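Local coordinates for protein Mypaa.01249.c (Mycobacterium paratuberculosis, PDB 3RD5) that probably acts as an oxidoreductase of the short-chain dehydrogenase/reductase family, though its substrate and reaction are not established, at residues Thr4-Ala9 / Thr235-Ser240; Leu69-Leu74 / Ile112-Leu117. All blocks are in the same frame, centred on the assembly; numbering follows the deposited sequence.

Interaction 1 (Thr4-Ala9 with Thr235-Ser240) is a surface contact in which the N-terminal tail lies against helix 226-240, whereas interaction 2 (Leu69-Leu74 with Ile112-Leu117) is partly buried and joins the loop after strand 63-68 to helix 110-126. They share no helix or strand, lie on opposite sides of the chain's centre, and have centres about 27 Å apart. Their buried areas are almost equal, 222 and 217 Å², but the chemistry differs: aromatic and aliphatic packing with no hydrogen bond across it in interaction 1, and a water between two carbonyls beside a glutamine-threonine approach in interaction 2, within the Rossmann-type part of the fold.

Interaction 1. Residues Thr4-Ala9 / Thr235-Ser240; sequences TGWTAA and TLYAAS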
loop_
_atom_site.group_PDB
_atom_site.type_symbol
_atom_site.label_atom_id
_atom_site.label_comp_id
_atom_site.label_asym_id
_atom_site.label_seq_id
_atom_site.Cartn_x
_atom_site.Cartn_y
_atom_site.Cartn_z
ATOM N N THR A 4 -17.806 21.557 3.090
ATOM C CA THR A 4 -16.931 21.114 1.961
ATOM C C THR A 4 -16.160 19.843 2.332
ATOM O O THR A 4 -16.020 19.505 3.522
ATOM C CB THR A 4 -15.914 22.206 1.567
ATOM N N GLY A 5 -15.663 19.133 1.326
ATOM C CA GLY A 5 -14.966 17.888 1.585
ATOM C C GLY A 5 -13.653 18.038 2.360
ATOM O O GLY A 5 -13.034 19.094 2.398
ATOM N N TRP A 6 -13.232 16.930 2.964
ATOM C CA TRP A 6 -11.969 16.888 3.710
ATOM C C TRP A 6 -10.812 17.044 2.734
ATOM O O TRP A 6 -10.833 16.460 1.655
ATOM C CB TRP A 6 -11.861 15.528 4.368
ATOM C CG TRP A 6 -10.747 15.380 5.366
ATOM C CD1 TRP A 6 -10.841 15.503 6.709
ATOM C CD2 TRP A 6 -9.384 14.980 5.099
ATOM N NE1 TRP A 6 -9.632 15.263 7.313
ATOM C CE2 TRP A 6 -8.726 14.914 6.338
ATOM C CE3 TRP A 6 -8.667 14.638 3.927
ATOM C CZ2 TRP A 6 -7.391 14.574 6.442
ATOM C CZ3 TRP A 6 -7.350 14.301 4.042
ATOM C CH2 TRP A 6 -6.723 14.258 5.280
ATOM N N THR A 7 -9.793 17.784 3.140
ATOM C CA THR A 7 -8.565 17.905 2.348
ATOM C C THR A 7 -7.371 17.815 3.281
ATOM O O THR A 7 -7.491 17.813 4.502
ATOM C CB THR A 7 -8.438 19.233 1.556
ATOM O OG1 THR A 7 -8.183 20.321 2.446
ATOM C CG2 THR A 7 -9.686 19.494 0.700
ATOM N N ALA A 8 -6.176 17.759 2.708
ATOM C CA ALA A 8 -4.971 17.697 3.544
ATOM C C ALA A 8 -4.809 18.883 4.503
ATOM O O ALA A 8 -4.141 18.748 5.524
ATOM C CB ALA A 8 -3.705 17.543 2.625
ATOM N N ALA A 9 -5.489 20.000 4.223
ATOM C CA ALA A 9 -5.503 21.127 5.143
ATOM C C ALA A 9 -6.082 20.760 6.513
ATOM O O ALA A 9 -5.800 21.420 7.521
ATOM C CB ALA A 9 -6.254 22.329 4.532
ATOM N N THR A 235 -5.202 8.761 0.620
ATOM C CA THR A 235 -4.313 8.060 1.545
ATOM C C THR A 235 -4.198 8.786 2.890
ATOM O O THR A 235 -4.220 8.161 3.944
ATOM C CB THR A 235 -2.927 7.900 0.950
ATOM O OG1 THR A 235 -3.010 7.237 -0.314
ATOM C CG2 THR A 235 -2.010 7.100 1.866
ATOM N N LEU A 236 -4.076 10.109 2.825
ATOM C CA LEU A 236 -3.899 10.921 4.034
ATOM C C LEU A 236 -5.111 10.846 4.971
ATOM O O LEU A 236 -4.979 10.843 6.185
ATOM C CB LEU A 236 -3.558 12.368 3.631
ATOM C CG LEU A 236 -2.162 12.574 3.016
ATOM C CD1 LEU A 236 -2.035 13.958 2.313
ATOM C CD2 LEU A 236 -1.058 12.370 4.073
ATOM N N TYR A 237 -6.311 10.768 4.379
ATOM C CA TYR A 237 -7.530 10.556 5.150
ATOM C C TYR A 237 -7.503 9.173 5.835
ATOM O O TYR A 237 -7.708 9.057 7.046
ATOM C CB TYR A 237 -8.738 10.700 4.223
ATOM C CG TYR A 237 -10.107 10.617 4.860
ATOM C CD1 TYR A 237 -10.685 9.392 5.115
ATOM C CD2 TYR A 237 -10.849 11.746 5.088
ATOM C CE1 TYR A 237 -12.001 9.285 5.585
ATOM C CE2 TYR A 237 -12.158 11.642 5.558
ATOM C CZ TYR A 237 -12.701 10.412 5.788
ATOM O OH TYR A 237 -14.016 10.331 6.252
ATOM N N ALA A 238 -7.162 8.127 5.088
ATOM C CA ALA A 238 -7.045 6.785 5.669
ATOM C C ALA A 238 -5.969 6.698 6.760
ATOM O O ALA A 238 -6.140 5.996 7.748
ATOM C CB ALA A 238 -6.768 5.741 4.577
ATOM N N ALA A 239 -4.891 7.461 6.605
ATOM C CA ALA A 239 -3.789 7.439 7.587
ATOM C C ALA A 239 -4.082 8.171 8.859
ATOM O O ALA A 239 -3.396 7.925 9.852
ATOM C CB ALA A 239 -2.525 8.024 6.961
ATOM N N SER A 240 -5.083 9.059 8.845
ATOM C CA SER A 240 -5.286 9.996 9.944
ATOM C C SER A 240 -6.622 9.911 10.682
ATOM O O SER A 240 -6.705 10.435 11.799
ATOM C CB SER A 240 -5.065 11.424 9.455
ATOM O OG SER A 240 -6.018 11.810 8.495
#
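Trp6 offers one face of its indole to the CB and the ring edge of Tyr237, and the two rings form a T-shaped (edge-to-face) pair. The Tyr237 edge is turned toward the indole: its CD2 lies 3.6 Å from Trp6 CD2, one of the two atoms shared by the indole rings. The centroid of the five-membered ring is 5.0 Å from that of the tyrosine, and the planes stand at 88°, almost perpendicular. Next to this, Tyr237 CB sits over the six-membered ring, 4.1 Å from its centroid and 20° off the normal, in a CH-pi contact. One residue thus meets both rings of the indole. With its CG anti to the backbone N (chi1 -170°), Trp6 extends its ring to the helix, where its far corner CH2 comes within 4.0 Å of Leu236 CB. Ser240 OG approaches the same end obliquely, 3.7 Å from Trp6 CZ2. Farther along the tail, Ala8 CB touches the Leu236 methyl CD1 at 4.0 Å, while an ST turn, Ala9 N to Thr7 OG1, shapes the start of the 3-10 segment. Trp6 also packs on Leu11 and Gln241. The contact holds the N-terminal tail to the C-terminal part of helix 226-240, with Leu236 and Ala8 also meeting helix 27-38 and Tyr237 reaching strands 248-251 and 259-261 at the sheet margin.

Interaction 2. Residues Leu69-Leu74 / Ile112-Leu117; sequences LDLQDL and IGTNHL
Leu71 and Gln72 bring the loop after strand 63-68 against Thr114 on helix 110-126. Leu69 carries on from the strand, its backbone bonded to Val47 of the neighbouring strand. At Asp70 the chain enters a type I beta turn, closed by Asp73 N to Asp70 O. The Asp70 carboxylate reinforces it through an Asx turn: OD1 accepts from Gln72 N at 3.0 Å, from above the carboxylate plane (52° out of it), and also forms a salt bridge to Arg48. Leu71 points at the helix, its CD1 4.0 Å from Thr114 O, and packs further on Ala94 and His119. Its own carbonyl is joined to the helix by a water that donates to Leu71 O (2.8 Å) and to Gly113 O (2.9 Å). The Gln72 side chain, extended beyond CG (chi2 -170°), passes obliquely across the Thr114 hydroxyl, with CG 3.2 Å and NE2 3.0 Å from OG1, which is already bonded to Ser110 O. Asp73 then forms the N-cap of helix 74-82, and Leu74 CD2 comes 4.5 Å from Leu117 O. On the helix side, Ile112 O accepts from both His116 N and Leu117 N in a pi-type turn containing Asn115, which probably corresponds to the active-site asparagine of classical members of the family. The water spends both its hydrogens on Leu71 O and Gly113 O, two acceptors 3.8 Å apart that cannot bond each other directly, so the junction combines a water bridge between backbone carbonyls with van der Waals contact of the Leu71 side chain on Thr114.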
loop_
_atom_site.group_PDB
_atom_site.type_symbol
_atom_site.label_atom_id
_atom_site.label_comp_id
_atom_site.label_asym_id
_atom_site.label_seq_id
_atom_site.Cartn_x
_atom_site.Cartn_y
_atom_site.Cartn_z
ATOM N N LEU A 69 14.883 0.317 -0.286
ATOM C CA LEU A 69 13.967 -0.818 -0.300
ATOM C C LEU A 69 13.708 -1.167 -1.755
ATOM O O LEU A 69 13.226 -0.315 -2.521
ATOM C CB LEU A 69 12.657 -0.497 0.403
ATOM C CG LEU A 69 11.499 -1.487 0.225
ATOM C CD1 LEU A 69 11.919 -2.818 0.862
ATOM C CD2 LEU A 69 10.213 -0.928 0.836
ATOM N N ASP A 70 13.920 -2.437 -2.129
ATOM C CA ASP A 70 13.518 -2.960 -3.414
ATOM C C ASP A 70 12.423 -4.003 -3.203
ATOM O O ASP A 70 12.709 -5.142 -2.809
ATOM C CB ASP A 70 14.709 -3.604 -4.129
ATOM C CG ASP A 70 14.380 -4.101 -5.511
ATOM O OD1 ASP A 70 13.224 -3.977 -5.947
ATOM O OD2 ASP A 70 15.339 -4.631 -6.192
ATOM N N LEU A 71 11.171 -3.617 -3.413
ATOM C CA LEU A 71 10.032 -4.511 -3.249
ATOM C C LEU A 71 10.051 -5.710 -4.174
ATOM O O LEU A 71 9.337 -6.655 -3.918
ATOM C CB LEU A 71 8.707 -3.761 -3.420
ATOM C CG LEU A 71 8.337 -2.810 -2.262
ATOM C CD1 LEU A 71 7.245 -1.844 -2.774
ATOM C CD2 LEU A 71 7.792 -3.653 -1.064
ATOM N N GLN A 72 10.871 -5.683 -5.225
ATOM C CA GLN A 72 11.080 -6.816 -6.141
ATOM C C GLN A 72 12.184 -7.760 -5.716
ATOM O O GLN A 72 12.633 -8.590 -6.521
ATOM C CB GLN A 72 11.349 -6.325 -7.576
ATOM C CG GLN A 72 10.215 -5.442 -8.096
ATOM C CD GLN A 72 10.288 -5.119 -9.586
ATOM O OE1 GLN A 72 10.926 -5.834 -10.375
ATOM N NE2 GLN A 72 9.531 -4.105 -9.993
ATOM N N ASP A 73 12.613 -7.658 -4.468
ATOM C CA ASP A 73 13.708 -8.514 -3.934
ATOM C C ASP A 73 13.404 -8.760 -2.455
ATOM O O ASP A 73 13.583 -7.882 -1.627
ATOM C CB ASP A 73 15.049 -7.809 -4.173
ATOM C CG ASP A 73 16.251 -8.564 -3.646
ATOM O OD1 ASP A 73 16.091 -9.530 -2.879
ATOM O OD2 ASP A 73 17.398 -8.186 -4.033
ATOM N N LEU A 74 12.887 -9.944 -2.139
ATOM C CA LEU A 74 12.522 -10.213 -0.756
ATOM C C LEU A 74 13.675 -10.080 0.228
ATOM O O LEU A 74 13.464 -9.759 1.407
ATOM C CB LEU A 74 11.811 -11.569 -0.629
ATOM C CG LEU A 74 10.447 -11.684 -1.273
ATOM C CD1 LEU A 74 9.972 -13.156 -1.248
ATOM C CD2 LEU A 74 9.429 -10.799 -0.534
ATOM N N ILE A 112 2.119 -8.214 -9.512
ATOM C CA ILE A 112 1.720 -8.892 -8.262
ATOM C C ILE A 112 2.897 -8.914 -7.291
ATOM O O ILE A 112 2.704 -8.770 -6.066
ATOM C CB ILE A 112 1.116 -10.286 -8.526
ATOM C CG1 ILE A 112 0.403 -10.843 -7.312
ATOM C CG2 ILE A 112 2.174 -11.301 -8.987
ATOM C CD1 ILE A 112 -0.928 -10.148 -6.976
ATOM N N GLY A 113 4.107 -9.079 -7.807
ATOM C CA GLY A 113 5.294 -9.171 -6.954
ATOM C C GLY A 113 5.600 -7.875 -6.223
ATOM O O GLY A 113 5.962 -7.893 -5.032
ATOM N N THR A 114 5.523 -6.769 -6.915
ATOM C CA THR A 114 5.823 -5.452 -6.347
ATOM C C THR A 114 4.664 -4.966 -5.481
ATOM O O THR A 114 4.826 -4.585 -4.320
ATOM C CB THR A 114 6.052 -4.402 -7.453
ATOM O OG1 THR A 114 7.129 -4.826 -8.308
ATOM C CG2 THR A 114 6.377 -3.009 -6.859
ATOM N N ASN A 115 3.456 -4.960 -6.048
ATOM C CA ASN A 115 2.336 -4.234 -5.471
ATOM C C ASN A 115 1.728 -4.993 -4.309
ATOM O O ASN A 115 1.267 -4.387 -3.347
ATOM C CB ASN A 115 1.274 -4.030 -6.541
ATOM C CG ASN A 115 1.722 -3.160 -7.709
ATOM O OD1 ASN A 115 2.797 -2.539 -7.671
ATOM N ND2 ASN A 115 0.899 -3.105 -8.768
ATOM N N HIS A 116 1.710 -6.324 -4.412
ATOM C CA HIS A 116 1.162 -7.161 -3.357
ATOM C C HIS A 116 2.220 -7.937 -2.562
ATOM O O HIS A 116 2.327 -7.785 -1.339
ATOM C CB HIS A 116 0.086 -8.128 -3.917
ATOM C CG HIS A 116 -0.374 -9.139 -2.933
ATOM N ND1 HIS A 116 -1.062 -8.810 -1.787
ATOM C CD2 HIS A 116 -0.224 -10.484 -2.910
ATOM C CE1 HIS A 116 -1.293 -9.911 -1.083
ATOM N NE2 HIS A 116 -0.796 -10.952 -1.750
ATOM N N LEU A 117 2.979 -8.817 -3.215
ATOM C CA LEU A 117 3.816 -9.743 -2.438
ATOM C C LEU A 117 4.902 -9.082 -1.629
ATOM O O LEU A 117 5.150 -9.448 -0.475
ATOM C CB LEU A 117 4.395 -10.882 -3.313
ATOM C CG LEU A 117 3.332 -11.801 -3.948
ATOM C CD1 LEU A 117 3.914 -12.658 -5.115
ATOM C CD2 LEU A 117 2.638 -12.723 -2.915
HETATM O O HOH W 1 8.278 -9.202 -3.991
#